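Side-chain contacts in conserved uncharacterized protein (predicted phosphoesterase COG0622) (Streptococcus pneumoniae, PDB 3CK2), which is a predicted calcineurin-like phosphoesterase that holds two manganese ions and probably hydrolyses phosphate ester bonds: residues 69-74 against 80-85; 86-91 against 95-100; 131-136 against 160-165; 156-159 against 165-168. All blocks are in the same frame, centred on the assembly; numbering follows the deposited sequence.

Contact 1 of 4, residues 69-74 against 80-85; sequences ERLVTE and IIQTHG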
loop_
_atom_site.group_PDB
_atom_site.type_symbol
_atom_site.label_atom_id
_atom_site.label_comp_id
_atom_site.label_asym_id
_atom_site.label_seq_id
_atom_site.Cartn_x
_atom_site.Cartn_y
_atom_site.Cartn_z
ATOM N N GLU A 69 11.490 3.347 -7.934
ATOM C CA GLU A 69 11.629 3.646 -6.510
ATOM C C GLU A 69 10.420 4.344 -5.886
ATOM O O GLU A 69 10.056 4.058 -4.756
ATOM C CB GLU A 69 12.837 4.516 -6.277
ATOM C CG GLU A 69 14.122 3.727 -6.427
ATOM C CD GLU A 69 15.377 4.588 -6.312
ATOM O OE1 GLU A 69 15.299 5.813 -6.014
ATOM O OE2 GLU A 69 16.445 4.005 -6.508
ATOM N N ARG A 70 9.834 5.269 -6.630
ATOM C CA ARG A 70 8.656 6.012 -6.213
ATOM C C ARG A 70 7.677 5.993 -7.342
ATOM O O ARG A 70 8.047 5.947 -8.508
ATOM C CB ARG A 70 8.994 7.479 -5.928
ATOM C CG ARG A 70 10.192 7.729 -5.029
ATOM C CD ARG A 70 10.538 9.219 -4.981
ATOM N NE ARG A 70 11.714 9.445 -4.144
ATOM C CZ ARG A 70 12.173 10.645 -3.738
ATOM N NH1 ARG A 70 11.563 11.788 -4.058
ATOM N NH2 ARG A 70 13.264 10.708 -2.978
ATOM N N LEU A 71 6.410 6.084 -6.995
ATOM C CA LEU A 71 5.342 6.164 -8.003
ATOM C C LEU A 71 4.278 7.114 -7.482
ATOM O O LEU A 71 3.857 7.021 -6.312
ATOM C CB LEU A 71 4.774 4.769 -8.275
ATOM C CG LEU A 71 4.188 4.364 -9.613
ATOM C CD1 LEU A 71 5.083 4.741 -10.800
ATOM C CD2 LEU A 71 3.877 2.820 -9.558
ATOM N N VAL A 72 3.887 8.048 -8.352
ATOM C CA VAL A 72 2.769 8.960 -8.110
ATOM C C VAL A 72 1.578 8.515 -8.952
ATOM O O VAL A 72 1.686 8.358 -10.158
ATOM C CB VAL A 72 3.161 10.454 -8.462
ATOM C CG1 VAL A 72 1.975 11.387 -8.264
ATOM C CG2 VAL A 72 4.351 10.902 -7.612
ATOM N N THR A 73 0.456 8.316 -8.302
ATOM C CA THR A 73 -0.759 7.896 -8.943
ATOM C C THR A 73 -1.845 8.907 -8.598
ATOM O O THR A 73 -2.200 9.079 -7.467
ATOM C CB THR A 73 -1.164 6.500 -8.511
ATOM O OG1 THR A 73 -0.131 5.588 -8.827
ATOM C CG2 THR A 73 -2.340 6.064 -9.239
ATOM N N GLU A 74 -2.332 9.619 -9.590
ATOM C CA GLU A 74 -3.351 10.610 -9.350
ATOM C C GLU A 74 -4.639 9.969 -9.703
ATOM O O GLU A 74 -4.824 9.505 -10.798
ATOM C CB GLU A 74 -3.117 11.885 -10.128
ATOM C CG GLU A 74 -1.681 12.270 -10.185
ATOM C CD GLU A 74 -1.407 13.696 -9.823
ATOM O OE1 GLU A 74 -0.249 14.096 -9.927
ATOM O OE2 GLU A 74 -2.328 14.417 -9.441
ATOM N N ILE A 80 -1.946 9.967 -4.672
ATOM C CA ILE A 80 -1.382 8.899 -3.922
ATOM C C ILE A 80 0.115 8.866 -4.314
ATOM O O ILE A 80 0.465 8.946 -5.497
ATOM C CB ILE A 80 -2.109 7.559 -4.285
ATOM C CG1 ILE A 80 -3.618 7.704 -3.974
ATOM C CG2 ILE A 80 -1.458 6.357 -3.579
ATOM C CD1 ILE A 80 -4.548 6.595 -4.502
ATOM N N ILE A 81 0.984 8.802 -3.303
ATOM C CA ILE A 81 2.402 8.568 -3.505
ATOM C C ILE A 81 2.717 7.233 -2.826
ATOM O O ILE A 81 2.015 6.804 -1.927
ATOM C CB ILE A 81 3.306 9.770 -3.053
ATOM C CG1 ILE A 81 3.406 9.906 -1.526
ATOM C CG2 ILE A 81 2.790 11.104 -3.665
ATOM C CD1 ILE A 81 4.374 11.040 -1.080
ATOM N N GLN A 82 3.766 6.590 -3.304
ATOM C CA GLN A 82 4.034 5.203 -3.036
ATOM C C GLN A 82 5.529 4.946 -3.120
ATOM O O GLN A 82 6.187 5.309 -4.102
ATOM C CB GLN A 82 3.331 4.381 -4.102
ATOM C CG GLN A 82 3.339 2.922 -3.897
ATOM C CD GLN A 82 2.792 2.160 -5.075
ATOM O OE1 GLN A 82 2.524 2.733 -6.152
ATOM N NE2 GLN A 82 2.650 0.851 -4.898
ATOM N N THR A 83 6.054 4.294 -2.100
ATOM C CA THR A 83 7.469 3.922 -2.064
ATOM C C THR A 83 7.595 2.723 -1.155
ATOM O O THR A 83 6.686 2.455 -0.372
ATOM C CB THR A 83 8.369 5.132 -1.602
ATOM O OG1 THR A 83 9.726 4.879 -1.938
ATOM C CG2 THR A 83 8.270 5.409 -0.110
ATOM N N HIS A 84 8.690 1.971 -1.258
ATOM C CA HIS A 84 8.909 0.872 -0.305
ATOM C C HIS A 84 9.191 1.390 1.096
ATOM O O HIS A 84 8.511 1.029 2.036
ATOM C CB HIS A 84 10.002 -0.068 -0.777
ATOM C CG HIS A 84 10.101 -1.340 0.011
ATOM N ND1 HIS A 84 9.092 -2.282 0.031
ATOM C CD2 HIS A 84 11.109 -1.849 0.770
ATOM C CE1 HIS A 84 9.479 -3.321 0.760
ATOM N NE2 HIS A 84 10.694 -3.086 1.221
ATOM N N GLY A 85 10.181 2.251 1.234
ATOM C CA GLY A 85 10.476 2.925 2.526
ATOM C C GLY A 85 11.941 2.907 2.917
ATOM O O GLY A 85 12.388 3.776 3.622
HETATM O O HOH W 1 10.887 2.007 -3.191
HETATM O O HOH W 2 1.459 5.319 -6.776
#

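Contact 2 of 4, residues 86-91 against 95-100; sequences HLFDIN and QKLDYW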
loop_
_atom_site.group_PDB
_atom_site.type_symbol
_atom_site.label_atom_id
_atom_site.label_comp_id
_atom_site.label_asym_id
_atom_site.label_seq_id
_atom_site.Cartn_x
_atom_site.Cartn_y
_atom_site.Cartn_z
ATOM N N HIS A 86 12.682 1.928 2.414
ATOM C CA HIS A 86 14.095 1.762 2.725
ATOM C C HIS A 86 14.971 2.932 2.297
ATOM O O HIS A 86 15.995 3.237 2.955
ATOM C CB HIS A 86 14.633 0.436 2.122
ATOM C CG HIS A 86 14.613 0.373 0.627
ATOM N ND1 HIS A 86 13.444 0.389 -0.096
ATOM C CD2 HIS A 86 15.610 0.207 -0.280
ATOM C CE1 HIS A 86 13.723 0.292 -1.386
ATOM N NE2 HIS A 86 15.028 0.160 -1.526
ATOM N N LEU A 87 14.570 3.589 1.211
ATOM C CA LEU A 87 15.314 4.705 0.705
ATOM C C LEU A 87 15.009 5.959 1.503
ATOM O O LEU A 87 15.670 6.964 1.275
ATOM C CB LEU A 87 15.039 4.952 -0.799
ATOM C CG LEU A 87 15.366 3.783 -1.734
ATOM C CD1 LEU A 87 14.804 4.036 -3.133
ATOM C CD2 LEU A 87 16.881 3.510 -1.752
ATOM N N PHE A 88 14.027 5.898 2.422
ATOM C CA PHE A 88 13.693 7.020 3.321
ATOM C C PHE A 88 14.129 6.740 4.779
ATOM O O PHE A 88 13.863 7.516 5.677
ATOM C CB PHE A 88 12.184 7.351 3.237
ATOM C CG PHE A 88 11.787 7.971 1.922
ATOM C CD1 PHE A 88 11.774 9.346 1.763
ATOM C CD2 PHE A 88 11.506 7.175 0.810
ATOM C CE1 PHE A 88 11.439 9.925 0.535
ATOM C CE2 PHE A 88 11.188 7.751 -0.406
ATOM C CZ PHE A 88 11.153 9.132 -0.538
ATOM N N ASP A 89 14.810 5.615 4.984
ATOM C CA ASP A 89 15.300 5.227 6.302
ATOM C C ASP A 89 14.177 5.238 7.324
ATOM O O ASP A 89 14.336 5.768 8.427
ATOM C CB ASP A 89 16.439 6.148 6.770
ATOM C CG ASP A 89 17.641 6.145 5.829
ATOM O OD1 ASP A 89 18.081 5.057 5.420
ATOM O OD2 ASP A 89 18.158 7.246 5.515
ATOM N N ILE A 90 13.052 4.641 6.950
ATOM C CA ILE A 90 11.865 4.652 7.818
ATOM C C ILE A 90 12.040 3.839 9.115
ATOM O O ILE A 90 11.305 4.058 10.058
ATOM C CB ILE A 90 10.530 4.297 7.085
ATOM C CG1 ILE A 90 10.532 2.875 6.498
ATOM C CG2 ILE A 90 10.257 5.320 6.027
ATOM C CD1 ILE A 90 9.196 2.500 5.912
ATOM N N ASN A 91 13.041 2.953 9.173
ATOM C CA ASN A 91 13.375 2.254 10.430
ATOM C C ASN A 91 14.043 3.212 11.424
ATOM O O ASN A 91 14.062 2.983 12.618
ATOM C CB ASN A 91 14.279 1.042 10.154
ATOM C CG ASN A 91 13.484 -0.221 9.813
ATOM O OD1 ASN A 91 12.784 -0.760 10.671
ATOM N ND2 ASN A 91 13.589 -0.694 8.562
ATOM N N GLN A 95 10.541 11.129 9.314
ATOM C CA GLN A 95 10.725 12.528 8.945
ATOM C C GLN A 95 11.040 12.731 7.451
ATOM O O GLN A 95 10.542 13.672 6.835
ATOM C CB GLN A 95 11.825 13.160 9.805
ATOM C CG GLN A 95 11.431 13.286 11.272
ATOM C CD GLN A 95 12.389 14.131 12.080
ATOM O OE1 GLN A 95 13.611 13.938 12.021
ATOM N NE2 GLN A 95 11.842 15.069 12.859
ATOM N N LYS A 96 11.867 11.860 6.875
ATOM C CA LYS A 96 12.172 11.939 5.456
ATOM C C LYS A 96 10.943 11.562 4.610
ATOM O O LYS A 96 10.617 12.241 3.658
ATOM C CB LYS A 96 13.384 11.057 5.110
ATOM C CG LYS A 96 14.723 11.588 5.627
ATOM C CD LYS A 96 15.870 10.720 5.175
ATOM C CE LYS A 96 17.134 10.920 6.022
ATOM N NZ LYS A 96 17.387 9.813 7.049
ATOM N N LEU A 97 10.260 10.485 4.966
ATOM C CA LEU A 97 9.026 10.117 4.256
ATOM C C LEU A 97 7.948 11.229 4.324
ATOM O O LEU A 97 7.323 11.558 3.322
ATOM C CB LEU A 97 8.459 8.820 4.811
ATOM C CG LEU A 97 7.317 8.171 4.020
ATOM C CD1 LEU A 97 7.838 7.676 2.643
ATOM C CD2 LEU A 97 6.671 7.062 4.832
ATOM N N ASP A 98 7.758 11.810 5.500
ATOM C CA ASP A 98 6.791 12.886 5.689
ATOM C C ASP A 98 7.219 14.173 4.954
ATOM O O ASP A 98 6.378 14.897 4.446
ATOM C CB ASP A 98 6.609 13.148 7.189
ATOM C CG ASP A 98 5.503 14.133 7.494
ATOM O OD1 ASP A 98 4.322 13.873 7.212
ATOM O OD2 ASP A 98 5.804 15.182 8.058
ATOM N N TYR A 99 8.509 14.479 4.896
ATOM C CA TYR A 99 8.941 15.654 4.141
ATOM C C TYR A 99 8.554 15.536 2.650
ATOM O O TYR A 99 8.045 16.479 2.042
ATOM C CB TYR A 99 10.444 15.844 4.299
ATOM C CG TYR A 99 11.004 17.066 3.584
ATOM C CD1 TYR A 99 10.884 18.339 4.133
ATOM C CD2 TYR A 99 11.671 16.933 2.364
ATOM C CE1 TYR A 99 11.407 19.461 3.478
ATOM C CE2 TYR A 99 12.186 18.031 1.709
ATOM C CZ TYR A 99 12.056 19.291 2.268
ATOM O OH TYR A 99 12.583 20.354 1.600
ATOM N N TRP A 100 8.775 14.343 2.095
ATOM C CA TRP A 100 8.475 14.036 0.700
ATOM C C TRP A 100 6.992 14.133 0.469
ATOM O O TRP A 100 6.580 14.693 -0.523
ATOM C CB TRP A 100 8.990 12.626 0.333
ATOM C CG TRP A 100 8.585 12.142 -1.034
ATOM C CD1 TRP A 100 8.728 12.824 -2.209
ATOM C CD2 TRP A 100 7.997 10.873 -1.382
ATOM N NE1 TRP A 100 8.256 12.075 -3.260
ATOM C CE2 TRP A 100 7.804 10.871 -2.784
ATOM C CE3 TRP A 100 7.599 9.749 -0.649
ATOM C CZ2 TRP A 100 7.241 9.783 -3.469
ATOM C CZ3 TRP A 100 7.041 8.669 -1.333
ATOM C CH2 TRP A 100 6.877 8.693 -2.728
HETATM O O HOH W 3 11.460 8.560 6.810
HETATM O O HOH W 4 14.720 9.105 8.314
#

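Contact 3 of 4, residues 131-136 against 160-165; sequences GSISQP and LTRDHE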
loop_
_atom_site.group_PDB
_atom_site.type_symbol
_atom_site.label_atom_id
_atom_site.label_comp_id
_atom_site.label_asym_id
_atom_site.label_seq_id
_atom_site.Cartn_x
_atom_site.Cartn_y
_atom_site.Cartn_z
ATOM N N GLY A 131 0.764 -3.845 5.998
ATOM C CA GLY A 131 1.345 -5.054 6.549
ATOM C C GLY A 131 2.076 -5.855 5.495
ATOM O O GLY A 131 2.208 -5.426 4.333
ATOM N N SER A 132 2.567 -7.036 5.887
ATOM C CA SER A 132 3.079 -8.031 4.943
ATOM C C SER A 132 2.054 -9.148 4.649
ATOM O O SER A 132 1.538 -9.812 5.557
ATOM C CB SER A 132 4.406 -8.606 5.421
ATOM O OG SER A 132 4.787 -9.683 4.582
ATOM N N ILE A 133 1.781 -9.369 3.357
ATOM C CA ILE A 133 0.826 -10.398 2.948
ATOM C C ILE A 133 1.438 -11.812 3.053
ATOM O O ILE A 133 0.735 -12.776 2.840
ATOM C CB ILE A 133 0.237 -10.073 1.504
ATOM C CG1 ILE A 133 -1.121 -10.763 1.252
ATOM C CG2 ILE A 133 1.276 -10.293 0.335
ATOM C CD1 ILE A 133 -1.827 -10.235 -0.005
ATOM N N SER A 134 2.752 -11.934 3.355
ATOM C CA SER A 134 3.430 -13.240 3.482
ATOM C C SER A 134 4.267 -13.416 4.730
ATOM O O SER A 134 4.443 -14.523 5.142
ATOM C CB SER A 134 4.348 -13.494 2.291
ATOM O OG SER A 134 3.601 -13.511 1.116
ATOM N N GLN A 135 4.810 -12.346 5.313
ATOM C CA GLN A 135 5.792 -12.439 6.409
ATOM C C GLN A 135 5.501 -11.380 7.448
ATOM O O GLN A 135 6.228 -10.368 7.554
ATOM C CB GLN A 135 7.197 -12.170 5.871
ATOM C CG GLN A 135 7.757 -13.285 5.013
ATOM C CD GLN A 135 9.144 -13.028 4.526
ATOM O OE1 GLN A 135 9.690 -13.843 3.780
ATOM N NE2 GLN A 135 9.738 -11.921 4.927
ATOM N N PRO A 136 4.396 -11.567 8.184
ATOM C CA PRO A 136 3.981 -10.621 9.195
ATOM C C PRO A 136 4.985 -10.487 10.351
ATOM O O PRO A 136 5.611 -11.472 10.763
ATOM C CB PRO A 136 2.648 -11.196 9.664
ATOM C CG PRO A 136 2.720 -12.651 9.329
ATOM C CD PRO A 136 3.471 -12.720 8.097
ATOM N N LEU A 160 -7.220 -6.714 5.734
ATOM C CA LEU A 160 -7.884 -7.908 5.204
ATOM C C LEU A 160 -6.925 -9.065 5.251
ATOM O O LEU A 160 -5.717 -8.902 5.095
ATOM C CB LEU A 160 -8.355 -7.689 3.765
ATOM C CG LEU A 160 -9.722 -7.027 3.465
ATOM C CD1 LEU A 160 -10.017 -5.837 4.298
ATOM C CD2 LEU A 160 -9.741 -6.659 1.990
ATOM N N THR A 161 -7.477 -10.242 5.493
ATOM C CA THR A 161 -6.684 -11.435 5.571
ATOM C C THR A 161 -6.512 -11.982 4.165
ATOM O O THR A 161 -7.072 -11.454 3.190
ATOM C CB THR A 161 -7.315 -12.502 6.487
ATOM O OG1 THR A 161 -8.478 -13.043 5.870
ATOM C CG2 THR A 161 -7.626 -11.945 7.896
ATOM N N ARG A 162 -5.718 -13.048 4.068
ATOM C CA ARG A 162 -5.514 -13.758 2.801
ATOM C C ARG A 162 -6.759 -14.476 2.298
ATOM O O ARG A 162 -6.771 -14.968 1.142
ATOM C CB ARG A 162 -4.324 -14.729 2.941
ATOM C CG ARG A 162 -3.000 -13.960 2.892
ATOM C CD ARG A 162 -1.772 -14.823 3.202
ATOM N NE ARG A 162 -1.574 -15.875 2.220
ATOM C CZ ARG A 162 -0.561 -15.973 1.382
ATOM N NH1 ARG A 162 0.422 -15.117 1.426
ATOM N NH2 ARG A 162 -0.504 -16.985 0.531
ATOM N N ASP A 163 -7.796 -14.534 3.140
ATOM C CA ASP A 163 -9.118 -14.980 2.718
ATOM C C ASP A 163 -10.065 -13.819 2.454
ATOM O O ASP A 163 -11.239 -14.034 2.185
ATOM C CB ASP A 163 -9.724 -15.952 3.765
ATOM C CG ASP A 163 -8.996 -17.289 3.814
ATOM O OD1 ASP A 163 -8.129 -17.574 2.932
ATOM O OD2 ASP A 163 -9.293 -18.053 4.735
ATOM N N HIS A 164 -9.534 -12.593 2.528
ATOM C CA HIS A 164 -10.219 -11.379 2.080
ATOM C C HIS A 164 -11.324 -10.975 3.048
ATOM O O HIS A 164 -12.362 -10.424 2.655
ATOM C CB HIS A 164 -10.765 -11.563 0.654
ATOM C CG HIS A 164 -9.806 -12.238 -0.276
ATOM N ND1 HIS A 164 -8.613 -11.667 -0.647
ATOM C CD2 HIS A 164 -9.845 -13.459 -0.875
ATOM C CE1 HIS A 164 -7.965 -12.498 -1.447
ATOM N NE2 HIS A 164 -8.693 -13.592 -1.600
ATOM N N GLU A 165 -11.082 -11.242 4.331
ATOM C CA GLU A 165 -12.033 -10.900 5.394
ATOM C C GLU A 165 -11.403 -9.795 6.192
ATOM O O GLU A 165 -10.189 -9.798 6.362
ATOM C CB GLU A 165 -12.244 -12.072 6.339
ATOM C CG GLU A 165 -12.551 -13.387 5.685
ATOM C CD GLU A 165 -14.001 -13.605 5.388
ATOM O OE1 GLU A 165 -14.878 -12.901 5.957
ATOM O OE2 GLU A 165 -14.272 -14.542 4.602
#

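Contact 4 of 4, residues 156-159 against 165-168; sequences KVDF and EVYP. With SRT (S,R meso-tartaric acid), chain F.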
loop_
_atom_site.group_PDB
_atom_site.type_symbol
_atom_site.label_atom_id
_atom_site.label_comp_id
_atom_site.label_asym_id
_atom_site.label_seq_id
_atom_site.Cartn_x
_atom_site.Cartn_y
_atom_site.Cartn_z
ATOM N N LYS A 156 -11.412 5.571 5.032
ATOM C CA LYS A 156 -11.755 4.405 5.842
ATOM C C LYS A 156 -10.735 3.323 5.509
ATOM O O LYS A 156 -10.585 2.971 4.352
ATOM C CB LYS A 156 -13.198 3.934 5.560
ATOM C CG LYS A 156 -13.587 2.607 6.267
ATOM C CD LYS A 156 -13.435 2.690 7.818
ATOM C CE LYS A 156 -13.541 1.330 8.490
ATOM N NZ LYS A 156 -14.729 0.611 7.961
ATOM N N VAL A 157 -10.005 2.839 6.515
ATOM C CA VAL A 157 -9.019 1.758 6.325
ATOM C C VAL A 157 -9.422 0.458 7.035
ATOM O O VAL A 157 -9.712 0.443 8.228
ATOM C CB VAL A 157 -7.619 2.185 6.821
ATOM C CG1 VAL A 157 -6.601 1.040 6.629
ATOM C CG2 VAL A 157 -7.190 3.546 6.155
ATOM N N ASP A 158 -9.476 -0.625 6.268
ATOM C CA ASP A 158 -9.643 -1.968 6.816
ATOM C C ASP A 158 -8.468 -2.815 6.426
ATOM O O ASP A 158 -7.958 -2.701 5.314
ATOM C CB ASP A 158 -10.886 -2.619 6.260
ATOM C CG ASP A 158 -12.153 -2.023 6.827
ATOM O OD1 ASP A 158 -12.408 -2.101 8.060
ATOM O OD2 ASP A 158 -12.873 -1.437 6.021
ATOM N N PHE A 159 -8.036 -3.671 7.342
ATOM C CA PHE A 159 -7.031 -4.666 7.016
ATOM C C PHE A 159 -7.674 -6.029 6.786
ATOM O O PHE A 159 -8.557 -6.420 7.504
ATOM C CB PHE A 159 -5.952 -4.699 8.095
ATOM C CG PHE A 159 -5.152 -3.431 8.162
ATOM C CD1 PHE A 159 -3.994 -3.298 7.446
ATOM C CD2 PHE A 159 -5.575 -2.372 8.944
ATOM C CE1 PHE A 159 -3.282 -2.139 7.529
ATOM C CE2 PHE A 159 -4.846 -1.211 9.032
ATOM C CZ PHE A 159 -3.708 -1.092 8.313
ATOM N N GLU A 165 -11.082 -11.242 4.331
ATOM C CA GLU A 165 -12.033 -10.900 5.394
ATOM C C GLU A 165 -11.403 -9.795 6.192
ATOM O O GLU A 165 -10.189 -9.798 6.362
ATOM C CB GLU A 165 -12.244 -12.072 6.339
ATOM C CG GLU A 165 -12.551 -13.387 5.685
ATOM C CD GLU A 165 -14.001 -13.605 5.388
ATOM O OE1 GLU A 165 -14.878 -12.901 5.957
ATOM O OE2 GLU A 165 -14.272 -14.542 4.602
ATOM N N VAL A 166 -12.212 -8.887 6.736
ATOM C CA VAL A 166 -11.695 -7.841 7.609
ATOM C C VAL A 166 -11.126 -8.514 8.860
ATOM O O VAL A 166 -11.737 -9.414 9.442
ATOM C CB VAL A 166 -12.761 -6.795 7.934
ATOM C CG1 VAL A 166 -12.251 -5.719 8.845
ATOM C CG2 VAL A 166 -13.310 -6.151 6.653
ATOM N N TYR A 167 -9.918 -8.133 9.219
ATOM C CA TYR A 167 -9.354 -8.555 10.475
ATOM C C TYR A 167 -9.683 -7.506 11.555
ATOM O O TYR A 167 -9.344 -6.331 11.428
ATOM C CB TYR A 167 -7.850 -8.727 10.329
ATOM C CG TYR A 167 -7.245 -9.550 11.418
ATOM C CD1 TYR A 167 -7.486 -10.905 11.481
ATOM C CD2 TYR A 167 -6.440 -8.973 12.383
ATOM C CE1 TYR A 167 -6.932 -11.696 12.454
ATOM C CE2 TYR A 167 -5.844 -9.762 13.374
ATOM C CZ TYR A 167 -6.095 -11.136 13.381
ATOM O OH TYR A 167 -5.595 -11.937 14.345
ATOM N N PRO A 168 -10.399 -7.916 12.591
ATOM C CA PRO A 168 -10.880 -6.943 13.564
ATOM C C PRO A 168 -9.824 -6.385 14.504
ATOM O O PRO A 168 -8.866 -7.050 14.801
ATOM C CB PRO A 168 -11.930 -7.728 14.357
ATOM C CG PRO A 168 -11.565 -9.126 14.197
ATOM C CD PRO A 168 -10.897 -9.272 12.862
HETATM O O1 SRT F . -15.678 -0.709 10.167
HETATM O O11 SRT F . -15.421 -2.042 11.908
HETATM C C1 SRT F . -15.513 -1.847 10.669
HETATM C C2 SRT F . -15.394 -3.026 9.737
HETATM O O2 SRT F . -14.386 -2.708 8.781
HETATM C C3 SRT F . -16.674 -3.354 8.943
HETATM O O3 SRT F . -17.832 -2.788 9.577
HETATM C C4 SRT F . -16.855 -4.848 8.730
HETATM O O4 SRT F . -17.796 -5.237 7.996
HETATM O O41 SRT F . -16.065 -5.674 9.247
HETATM O O HOH W 5 -9.007 -4.167 9.858
#

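Contact 1 of 4, residues 69-74 against 80-85
The carbonyl oxygen of Glu69 is gripped twice: Thr83 OG1 donates to Glu69 O over 3.0 Å, tilted from the carbonyl plane, and water 1 donates to the same atom while accepting from His84 N, 2.9 Å away. Both bonds sit where the antiparallel beta hairpin of strands 70-75 and 78-83 opens towards the metal site. With chi1 at -163°, Thr83 OG1 stands anti to its own backbone N and leans across to the neighbouring strand. Further along, Leu71 N donates to Gln82 O, and Thr73 and Ile80 form a hydrogen-bonded pair, Thr73 N to Ile80 O at 2.9 Å (173°).

The two faces of the hairpin differ. Arg70, Val72, Ile81 and Thr83 lie on one, where Ile81 and Thr83 pack on helix 95-103; Val72 CG2 meets Ile81 CG2 at 4.2 Å. On the other, Thr73, Ile80 and Gln82 touch Phe37 of the second sheet, as expected in the layered sandwich of this family. Here Leu71 and Gln82 run side by side, Gln82 extended so that its OE1 comes 3.7 Å from Leu71 CD2. Its NE2 bonds to Arg55 O and Asn39 OD1. Next in the chain after Thr83, His84 binds manganese through NE2, and its ND1 bonds to Asn39 O, which fixes the ring's rotation. Water 2 donates to Gln82 OE1 over 2.9 Å, so that the amide is held at both ends, and lies 2.6 Å from Thr73 OG1, which also bonds to Arg55.

Contact 2 of 4, residues 86-91 against 95-100
Phe88 turns its CG beside its own backbone N (chi1 -70°), and Trp100 carries its CG anti to the backbone N (chi1 173°); between them these torsions bring the two rings together. The planes are near parallel, 24° apart, but slid so far past each other that little overlaps, with centroids 5.0 Å apart. The meeting point is Phe88 CZ against Trp100 CE3 at 3.6 Å. Leu97 comes in across the phenyl ring: its CD1 stands over one face, 4.2 Å from the Phe88 ring centroid, a CH-pi contact, and the same methyl lies at the edge of the indole. Ile90 CG2, from the same loop as Phe88, meets Leu97 CB.

The polar half is at the surface. Lys96 NZ forms a salt bridge with Asp89, 3.1 Å to OD2, using the lone pair that points away from the second carboxylate oxygen. Water 3 spans the backbones, donating to Phe88 O and accepting from Leu97 N, each over 2.9 Å, so a first-turn amide of the helix is satisfied by solvent.

Phe88, Leu97 and Trp100 all rest on Thr83, and Arg70 adds a cation-pi contact to the indole. The loop and helix 95-103 thus form the connection of a beta-alpha-beta crossover from strand 78-83 to its parallel neighbour 108-110, with the helix packed on the sheet as in calcineurin-like phosphoesterases.

Contact 3 of 4, residues 131-136 against 160-165
The loop that follows strand 125-130 lies in the second shell of the manganese site, and here it is tied to the type I beta turn Thr161-His164 beyond strand 154-160. The tie is one side chain. Arg162 NH1 donates to Ile133 O over 2.8 Å, with an N-H...O angle of 159°; the oxygen sits at the edge of the guanidinium, practically in its plane, while the donor is tilted from the carbonyl plane. A bend at chi3 (63°) turns the end of the arginine towards the loop, and its CG passes 4.1 Å from Ile133 CG1, the two side chains crossing at about a right angle.

Each partner is braced from within. Ser132 OG accepts from Gln135 N at 2.8 Å and from Ser134 N at 3.3 Å, an ST motif with an ST turn inside it, and the same hydroxyl bonds to the backbone O of Asp14, a manganese ligand. Ser134 OG bonds to Ser15 O, and Gln135 O takes the ND1 of His115, another ligand of that metal. In the turn, His164 N closes on Thr161 O at 2.8 Å, and Asp163 N on Thr161 OG1 at 3.2 Å.

Arg162 NH2 has a salt bridge to Asp18 as well, so the guanidinium spans a carboxylate and a carbonyl. Its charge is probably balanced in part by Asp18, its plane is held from two directions, and the bond to Ile133 O is probably strengthened by that positive charge.

Contact 4 of 4, residues 156-159 against 165-168
Backbone bonding carries the direct link between the segments. Tyr167 N donates to Phe159 O over 2.8 Å along an almost straight line (175°), and Val166 CA makes a C-H...O contact with the same oxygen at 3.4 Å. Phe159 and Tyr167 are also bridged by water 5, which accepts from Phe159 N and donates to Tyr167 O, 2.7 Å each way, and lies at the edge of the Phe159 ring.

Segment 156-159 lies on strand 154-160 of the six-stranded mixed sheet, next to edge strand 172-175, and the loop 165-168 leads back towards that edge. Alternation along the strand sends Val157 and Phe159 into the sandwich, where both touch Leu128 of the other sheet, and puts Lys156 and Asp158 on the face that meets meso-tartaric acid.

Charged and polar groups line this second face. Lys156, bent at chi2 (58°) and again at chi4, donates a hydrogen bond from NZ to tartrate O1 (2.7 Å); its salt bridge to Asp158 OD2 is weak at 3.4 Å. Asp158 OD2 also has a salt bridge to Arg147, and OD1 bonds to Ser171 OG. The tartrate O2 is modelled implausibly close to OD1, so the detail there is doubtful.

Van der Waals contact comes from Val166, whose methyls lie against oxygens. Its CG1, anti to the backbone N, lies 3.7 Å from Asp158 OD1, and CG2 stands 3.8 Å from tartrate O41.

Overall arrangement
Contacts 1, 2 and 3 come in series; contact 4 begins between the two segments of contact 3 and shares Glu165 with it. Contacts 1 and 2 form one half: centres about 12 Å apart, they touch where Ile81 and Arg70 meet Trp100, with helix 95-103 laid on the five-stranded sheet. Contacts 3 and 4, about 10 Å apart, meet through Thr161 and Tyr167 where strand 154-160 of the six-stranded sheet runs out. Contacts 1 and 3 lie on opposite sides of the chain's centre, about 21 Å between centres: contact 1 supplies the ligand His84, and loop 131-136, leaving the same sheet, bonds to residues that bind metal. The tartrate pocket of contact 4 lies on the other sheet.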